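Local coordinates for protein lovastatin nonaketide synthase mokA (PDB 6AD3) that builds the nonaketide backbone of lovastatin (monacolin K) as an iterative type I polyketide synthase, represented here by its condensation domain, at residues Y84-I97 against V419-P431. The protein carries 1 engineered substitution. Residues are numbered along the deposited sequence; the frame is centred on the assembly and turned at random.
Sequences YAWRLQKAADDSTI and VPGATAETAEPAP
In this condensation domain the C-terminal end of helix 80-91 and the turn after it meet the loop that joins helix 408-414 to strand 435-440, residues Ala91 to Asp93 running beside Gly421 to Thr423. The polar link is centred on Asp93. Its backbone N donates to Ala422 O at 3.1 Å, nearly straight at 163°, and its carboxylate OD2 accepts from Ala424 N at 3.0 Å, the donor standing 38° above the carboxylate plane. CG of Asp93, anti to the carbonyl carbon (chi1 -72°), reaches across Thr423, whose CG2 lies 3.3 Å from Asp93 OD1. Glu425 OE1 comes within 3.3 Å of Asp93 OD2; this pairing of like charges might raise the pKa of either acid. Two waters fill in the backbone bonding: one donates to Leu88 O and Pro420 O and accepts from Ala422 N, while the other connects Asp94 N with Ala422 O. The methyl of Ala422 is pressed tightly on CD1 of Ile97, at 3.5 Å. Further back along the helix, Leu88 CD2 packs 3.7 Å from Pro420 CD, and Val419 straddles Arg87, CG1 over its carbonyl and CG2 against its CB. Tyr84, which also meets Tyr408, brings OH to 3.4 Å from Pro420 CD. One direct backbone bond, the Asp93 carboxylate and two bridging waters thus tie N-terminal to C-terminal lobe, a lobe-to-lobe contact typical of the two-lobed, chloramphenicol-acetyltransferase-like condensation-domain fold.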
ATOM      1  N   TYR A  84       3.173  13.412  -6.573  1.00 17.27           N
ATOM      2  CA  TYR A  84       4.283  13.065  -5.682  1.00 17.66           C
ATOM      3  C   TYR A  84       4.923  11.736  -6.132  1.00 16.21           C
ATOM      4  O   TYR A  84       6.121  11.606  -6.215  1.00 17.55           O
ATOM      5  CB  TYR A  84       3.823  12.958  -4.220  1.00 17.47           C
ATOM      6  CG  TYR A  84       5.001  12.752  -3.251  1.00 18.20           C
ATOM      7  CD1 TYR A  84       5.882  13.806  -2.960  1.00 18.01           C
ATOM      8  CD2 TYR A  84       5.262  11.506  -2.716  1.00 16.68           C
ATOM      9  CE1 TYR A  84       6.967  13.616  -2.122  1.00 18.28           C
ATOM     10  CE2 TYR A  84       6.348  11.282  -1.893  1.00 15.73           C
ATOM     11  CZ  TYR A  84       7.197  12.335  -1.580  1.00 15.85           C
ATOM     12  OH  TYR A  84       8.302  12.060  -0.830  1.00 17.08           O
ATOM     13  N   ALA A  85       4.097  10.810  -6.533  1.00 16.97           N
ATOM     14  CA  ALA A  85       4.593   9.563  -7.057  1.00 17.12           C
ATOM     15  C   ALA A  85       5.459   9.778  -8.316  1.00 17.88           C
ATOM     16  O   ALA A  85       6.483   9.136  -8.482  1.00 17.56           O
ATOM     17  CB  ALA A  85       3.421   8.651  -7.345  1.00 18.31           C
ATOM     18  N   TRP A  86       5.064  10.705  -9.169  1.00 16.86           N
ATOM     19  CA  TRP A  86       5.859  11.037 -10.353  1.00 19.32           C
ATOM     20  C   TRP A  86       7.248  11.563  -9.938  1.00 19.18           C
ATOM     21  O   TRP A  86       8.280  11.171 -10.512  1.00 19.18           O
ATOM     22  CB  TRP A  86       5.108  12.057 -11.185  1.00 20.57           C
ATOM     23  CG  TRP A  86       5.907  12.670 -12.295  1.00 24.12           C
ATOM     24  CD1 TRP A  86       6.185  14.001 -12.462  1.00 27.27           C
ATOM     25  CD2 TRP A  86       6.522  11.990 -13.395  1.00 31.07           C
ATOM     26  NE1 TRP A  86       6.905  14.191 -13.623  1.00 35.69           N
ATOM     27  CE2 TRP A  86       7.140  12.977 -14.205  1.00 31.34           C
ATOM     28  CE3 TRP A  86       6.666  10.643 -13.747  1.00 45.30           C
ATOM     29  CZ2 TRP A  86       7.900  12.654 -15.344  1.00 47.08           C
ATOM     30  CZ3 TRP A  86       7.392  10.321 -14.907  1.00 48.80           C
ATOM     31  CH2 TRP A  86       8.003  11.330 -15.686  1.00 44.16           C
ATOM     32  N   ARG A  87       7.298  12.359  -8.868  1.00 19.12           N
ATOM     33  CA  ARG A  87       8.598  12.855  -8.407  1.00 19.40           C
ATOM     34  C   ARG A  87       9.450  11.726  -7.887  1.00 19.75           C
ATOM     35  O   ARG A  87      10.659  11.717  -8.117  1.00 20.35           O
ATOM     36  CB  ARG A  87       8.424  13.906  -7.322  1.00 21.00           C
ATOM     37  CG  ARG A  87       7.706  15.157  -7.780  1.00 26.14           C
ATOM     38  CD  ARG A  87       7.643  16.176  -6.656  1.00 34.94           C
ATOM     39  NE  ARG A  87       6.582  17.156  -6.860  1.00 43.16           N
ATOM     40  CZ  ARG A  87       6.707  18.282  -7.555  1.00 51.29           C
ATOM     41  NH1 ARG A  87       7.829  18.559  -8.195  1.00 56.23           N
ATOM     42  NH2 ARG A  87       5.680  19.106  -7.661  1.00 47.41           N
ATOM     43  N   LEU A  88       8.840  10.753  -7.187  1.00 18.06           N
ATOM     44  CA  LEU A  88       9.597   9.573  -6.736  1.00 18.67           C
ATOM     45  C   LEU A  88      10.126   8.847  -7.947  1.00 19.04           C
ATOM     46  O   LEU A  88      11.255   8.360  -7.940  1.00 23.32           O
ATOM     47  CB  LEU A  88       8.738   8.623  -5.870  1.00 18.54           C
ATOM     48  CG  LEU A  88       8.234   9.104  -4.515  1.00 20.75           C
ATOM     49  CD1 LEU A  88       7.205   8.136  -3.908  1.00 20.15           C
ATOM     50  CD2 LEU A  88       9.393   9.312  -3.560  1.00 24.51           C
ATOM     51  N   GLN A  89       9.279   8.667  -8.956  1.00 17.45           N
ATOM     52  CA  GLN A  89       9.672   7.863 -10.113  1.00 20.25           C
ATOM     53  C   GLN A  89      10.832   8.541 -10.840  1.00 22.02           C
ATOM     54  O   GLN A  89      11.815   7.890 -11.249  1.00 23.79           O
ATOM     55  CB  GLN A  89       8.485   7.696 -11.065  1.00 24.31           C
ATOM     56  CG  GLN A  89       8.888   7.171 -12.426  1.00 34.61           C
ATOM     57  CD  GLN A  89       7.698   6.833 -13.320  1.00 36.61           C
ATOM     58  OE1 GLN A  89       7.714   7.148 -14.516  1.00 39.35           O
ATOM     59  NE2 GLN A  89       6.785   5.996 -12.799  1.00 27.06           N
ATOM     60  N   LYS A  90      10.730   9.845 -10.978  1.00 20.15           N
ATOM     61  CA  LYS A  90      11.805  10.622 -11.643  1.00 24.53           C
ATOM     62  C   LYS A  90      13.140  10.529 -10.914  1.00 26.79           C
ATOM     63  O   LYS A  90      14.185  10.567 -11.533  1.00 25.84           O
ATOM     64  CB  LYS A  90      11.397  12.078 -11.784  1.00 29.57           C
ATOM     65  CG  LYS A  90      10.404  12.293 -12.896  1.00 43.09           C
ATOM     66  CD  LYS A  90      10.579  13.649 -13.544  1.00 52.55           C
ATOM     67  CE  LYS A  90      10.496  14.774 -12.530  1.00 57.18           C
ATOM     68  NZ  LYS A  90      11.781  15.521 -12.494  1.00 66.14           N
ATOM     69  N   ALA A  91      13.101  10.496  -9.592  1.00 24.63           N
ATOM     70  CA  ALA A  91      14.315  10.462  -8.795  1.00 24.95           C
ATOM     71  C   ALA A  91      14.996   9.081  -8.787  1.00 27.17           C
ATOM     72  O   ALA A  91      16.165   8.970  -8.428  1.00 29.31           O
ATOM     73  CB  ALA A  91      14.000  10.921  -7.376  1.00 25.37           C
ATOM     74  N   ALA A  92      14.241   8.026  -9.118  1.00 20.90           N
ATOM     75  CA  ALA A  92      14.758   6.675  -9.131  1.00 24.25           C
ATOM     76  C   ALA A  92      15.600   6.434 -10.365  1.00 23.99           C
ATOM     77  O   ALA A  92      15.267   6.928 -11.461  1.00 25.55           O
ATOM     78  CB  ALA A  92      13.605   5.681  -9.100  1.00 24.07           C
ATOM     79  N   ASP A  93      16.618   5.579 -10.208  1.00 25.06           N
ATOM     80  CA  ASP A  93      17.414   5.075 -11.353  1.00 25.59           C
ATOM     81  C   ASP A  93      16.555   4.318 -12.354  1.00 26.93           C
ATOM     82  O   ASP A  93      16.791   4.387 -13.560  1.00 22.53           O
ATOM     83  CB  ASP A  93      18.583   4.149 -10.855  1.00 27.06           C
ATOM     84  CG  ASP A  93      19.732   4.943 -10.150  1.00 29.31           C
ATOM     85  OD1 ASP A  93      19.692   6.184 -10.153  1.00 30.95           O
ATOM     86  OD2 ASP A  93      20.628   4.304  -9.560  1.00 35.51           O
ATOM     87  N   ASP A  94      15.657   3.481 -11.846  1.00 24.15           N
ATOM     88  CA  ASP A  94      14.869   2.552 -12.674  1.00 24.39           C
ATOM     89  C   ASP A  94      13.473   2.441 -12.091  1.00 21.73           C
ATOM     90  O   ASP A  94      13.249   1.720 -11.098  1.00 23.29           O
ATOM     91  CB  ASP A  94      15.523   1.175 -12.687  1.00 24.70           C
ATOM     92  CG  ASP A  94      14.737   0.130 -13.495  1.00 26.35           C
ATOM     93  OD1 ASP A  94      13.709   0.432 -14.129  1.00 23.69           O
ATOM     94  OD2 ASP A  94      15.167  -1.028 -13.471  1.00 33.31           O
ATOM     95  N   SER A  95      12.504   3.017 -12.773  1.00 19.64           N
ATOM     96  CA  SER A  95      11.164   3.074 -12.201  1.00 20.30           C
ATOM     97  C   SER A  95      10.383   1.737 -12.314  1.00 18.46           C
ATOM     98  O   SER A  95       9.258   1.634 -11.824  1.00 18.52           O
ATOM     99  CB  SER A  95      10.404   4.239 -12.821  1.00 22.80           C
ATOM    100  OG  SER A  95      10.110   3.976 -14.158  1.00 24.87           O
ATOM    101  N   THR A  96      11.008   0.699 -12.888  1.00 17.19           N
ATOM    102  CA  THR A  96      10.464  -0.641 -12.867  1.00 18.86           C
ATOM    103  C   THR A  96      10.210  -1.116 -11.427  1.00 17.40           C
ATOM    104  O   THR A  96       9.286  -1.903 -11.176  1.00 17.97           O
ATOM    105  CB  THR A  96      11.390  -1.643 -13.573  1.00 22.44           C
ATOM    106  OG1 THR A  96      11.725  -1.149 -14.893  1.00 22.97           O
ATOM    107  CG2 THR A  96      10.699  -2.991 -13.699  1.00 22.35           C
ATOM    108  N   ILE A  97      10.963  -0.566 -10.481  1.00 15.96           N
ATOM    109  CA  ILE A  97      10.820  -0.958  -9.057  1.00 14.81           C
ATOM    110  C   ILE A  97       9.476  -0.509  -8.497  1.00 14.59           C
ATOM    111  O   ILE A  97       9.096  -0.922  -7.408  1.00 14.58           O
ATOM    112  CB  ILE A  97      11.976  -0.383  -8.161  1.00 16.92           C
ATOM    113  CG1 ILE A  97      11.928   1.126  -8.119  1.00 17.87           C
ATOM    114  CG2 ILE A  97      13.346  -0.846  -8.628  1.00 20.05           C
ATOM    115  CD1 ILE A  97      12.830   1.713  -7.061  1.00 21.01           C
ATOM    116  N   VAL A 419      12.518  15.050  -2.008  1.00 27.70           N
ATOM    117  CA  VAL A 419      12.027  13.772  -2.539  1.00 24.43           C
ATOM    118  C   VAL A 419      13.121  12.699  -2.444  1.00 26.41           C
ATOM    119  O   VAL A 419      14.225  12.868  -2.975  1.00 25.55           O
ATOM    120  CB  VAL A 419      11.632  13.944  -4.011  1.00 29.01           C
ATOM    121  CG1 VAL A 419      11.306  12.606  -4.625  1.00 29.30           C
ATOM    122  CG2 VAL A 419      10.456  14.913  -4.136  1.00 28.17           C
ATOM    123  N   PRO A 420      12.830  11.575  -1.795  1.00 24.49           N
ATOM    124  CA  PRO A 420      13.894  10.583  -1.667  1.00 22.37           C
ATOM    125  C   PRO A 420      14.143   9.834  -2.974  1.00 23.80           C
ATOM    126  O   PRO A 420      13.202   9.627  -3.775  1.00 22.13           O
ATOM    127  CB  PRO A 420      13.360   9.627  -0.603  1.00 23.54           C
ATOM    128  CG  PRO A 420      11.862   9.705  -0.751  1.00 22.32           C
ATOM    129  CD  PRO A 420      11.564  11.127  -1.193  1.00 23.84           C
ATOM    130  N   GLY A 421      15.384   9.388  -3.168  1.00 20.81           N
ATOM    131  CA  GLY A 421      15.786   8.757  -4.430  1.00 22.37           C
ATOM    132  C   GLY A 421      16.138   7.316  -4.262  1.00 25.82           C
ATOM    133  O   GLY A 421      16.893   6.952  -3.331  1.00 29.02           O
ATOM    134  N   ALA A 422      15.513   6.460  -5.080  1.00 23.11           N
ATOM    135  CA  ALA A 422      15.838   5.051  -5.068  1.00 24.72           C
ATOM    136  C   ALA A 422      16.967   4.796  -6.059  1.00 26.20           C
ATOM    137  O   ALA A 422      16.729   4.617  -7.253  1.00 23.34           O
ATOM    138  CB  ALA A 422      14.618   4.217  -5.421  1.00 22.68           C
ATOM    139  N   THR A 423      18.197   4.859  -5.582  1.00 25.50           N
ATOM    140  CA  THR A 423      19.355   4.783  -6.485  1.00 27.21           C
ATOM    141  C   THR A 423      20.442   3.811  -5.950  1.00 31.71           C
ATOM    142  O   THR A 423      20.333   3.241  -4.831  1.00 31.80           O
ATOM    143  CB  THR A 423      19.998   6.172  -6.675  1.00 26.63           C
ATOM    144  OG1 THR A 423      20.597   6.579  -5.447  1.00 27.52           O
ATOM    145  CG2 THR A 423      18.971   7.211  -7.092  1.00 27.32           C
ATOM    146  N   ALA A 424      21.522   3.694  -6.710  1.00 30.99           N
ATOM    147  CA  ALA A 424      22.697   2.966  -6.250  1.00 35.63           C
ATOM    148  C   ALA A 424      23.741   3.864  -5.547  1.00 39.10           C
ATOM    149  O   ALA A 424      24.800   3.362  -5.147  1.00 40.84           O
ATOM    150  CB  ALA A 424      23.341   2.225  -7.422  1.00 40.12           C
ATOM    151  N   GLU A 425      23.477   5.171  -5.431  1.00 37.98           N
ATOM    152  CA  GLU A 425      24.442   6.101  -4.797  1.00 41.99           C
ATOM    153  C   GLU A 425      23.989   6.734  -3.466  1.00 42.70           C
ATOM    154  O   GLU A 425      24.802   7.300  -2.743  1.00 37.45           O
ATOM    155  CB  GLU A 425      24.864   7.222  -5.768  1.00 57.66           C
ATOM    156  CG  GLU A 425      23.808   7.632  -6.785  1.00 65.19           C
ATOM    157  CD  GLU A 425      23.907   6.832  -8.071  1.00 71.52           C
ATOM    158  OE1 GLU A 425      22.850   6.542  -8.675  1.00 68.88           O
ATOM    159  OE2 GLU A 425      25.045   6.453  -8.447  1.00 68.48           O
ATOM    160  N   THR A 426      22.706   6.644  -3.136  1.00 36.97           N
ATOM    161  CA  THR A 426      22.228   7.099  -1.819  1.00 37.45           C
ATOM    162  C   THR A 426      21.339   6.039  -1.189  1.00 38.21           C
ATOM    163  O   THR A 426      20.684   5.291  -1.895  1.00 36.28           O
ATOM    164  CB  THR A 426      21.402   8.382  -1.951  1.00 45.44           C
ATOM    165  OG1 THR A 426      20.913   8.767  -0.657  1.00 58.40           O
ATOM    166  CG2 THR A 426      20.199   8.166  -2.900  1.00 49.65           C
ATOM    167  N   ALA A 427      21.258   6.024   0.134  1.00 34.21           N
ATOM    168  CA  ALA A 427      20.248   5.200   0.825  1.00 33.18           C
ATOM    169  C   ALA A 427      19.678   5.920   2.060  1.00 32.64           C
ATOM    170  O   ALA A 427      19.382   5.285   3.091  1.00 31.20           O
ATOM    171  CB  ALA A 427      20.838   3.879   1.234  1.00 35.68           C
ATOM    172  N   GLU A 428      19.379   7.201   1.882  1.00 25.58           N
ATOM    173  CA  GLU A 428      18.868   8.054   2.952  1.00 27.77           C
ATOM    174  C   GLU A 428      17.563   7.492   3.491  1.00 25.19           C
ATOM    175  O   GLU A 428      16.796   6.927   2.746  1.00 21.37           O
ATOM    176  CB  GLU A 428      18.591   9.445   2.398  1.00 31.80           C
ATOM    177  CG  GLU A 428      19.831  10.302   2.274  1.00 46.62           C
ATOM    178  CD  GLU A 428      19.521  11.767   2.484  1.00 69.65           C
ATOM    179  OE1 GLU A 428      20.148  12.379   3.376  1.00 88.20           O
ATOM    180  OE2 GLU A 428      18.580  12.278   1.830  1.00 63.79           O
ATOM    181  N   PRO A 429      17.349   7.609   4.803  1.00 22.41           N
ATOM    182  CA  PRO A 429      16.025   7.289   5.331  1.00 22.00           C
ATOM    183  C   PRO A 429      14.929   8.095   4.641  1.00 20.19           C
ATOM    184  O   PRO A 429      15.146   9.221   4.190  1.00 19.60           O
ATOM    185  CB  PRO A 429      16.135   7.634   6.818  1.00 22.29           C
ATOM    186  CG  PRO A 429      17.588   7.839   7.084  1.00 26.67           C
ATOM    187  CD  PRO A 429      18.189   8.293   5.798  1.00 24.33           C
ATOM    188  N   ALA A 430      13.740   7.532   4.617  1.00 17.31           N
ATOM    189  CA  ALA A 430      12.566   8.228   4.144  1.00 14.96           C
ATOM    190  C   ALA A 430      12.352   9.517   4.923  1.00 16.65           C
ATOM    191  O   ALA A 430      12.626   9.574   6.098  1.00 15.77           O
ATOM    192  CB  ALA A 430      11.369   7.341   4.274  1.00 14.49           C
ATOM    193  N   PRO A 431      11.774  10.547   4.265  1.00 17.67           N
ATOM    194  CA  PRO A 431      11.390  11.766   5.011  1.00 18.45           C
ATOM    195  C   PRO A 431      10.308  11.538   6.025  1.00 16.74           C
ATOM    196  O   PRO A 431       9.335  10.827   5.744  1.00 16.51           O
ATOM    197  CB  PRO A 431      10.875  12.706   3.947  1.00 18.86           C
ATOM    198  CG  PRO A 431      10.701  11.919   2.704  1.00 19.68           C
ATOM    199  CD  PRO A 431      11.403  10.598   2.849  1.00 19.20           C
TER
HETATM  200  O   HOH W   1      13.051   7.716  -5.990  1.00 23.27           O
HETATM  201  O   HOH W   2      15.779   2.573  -8.992  1.00 23.68           O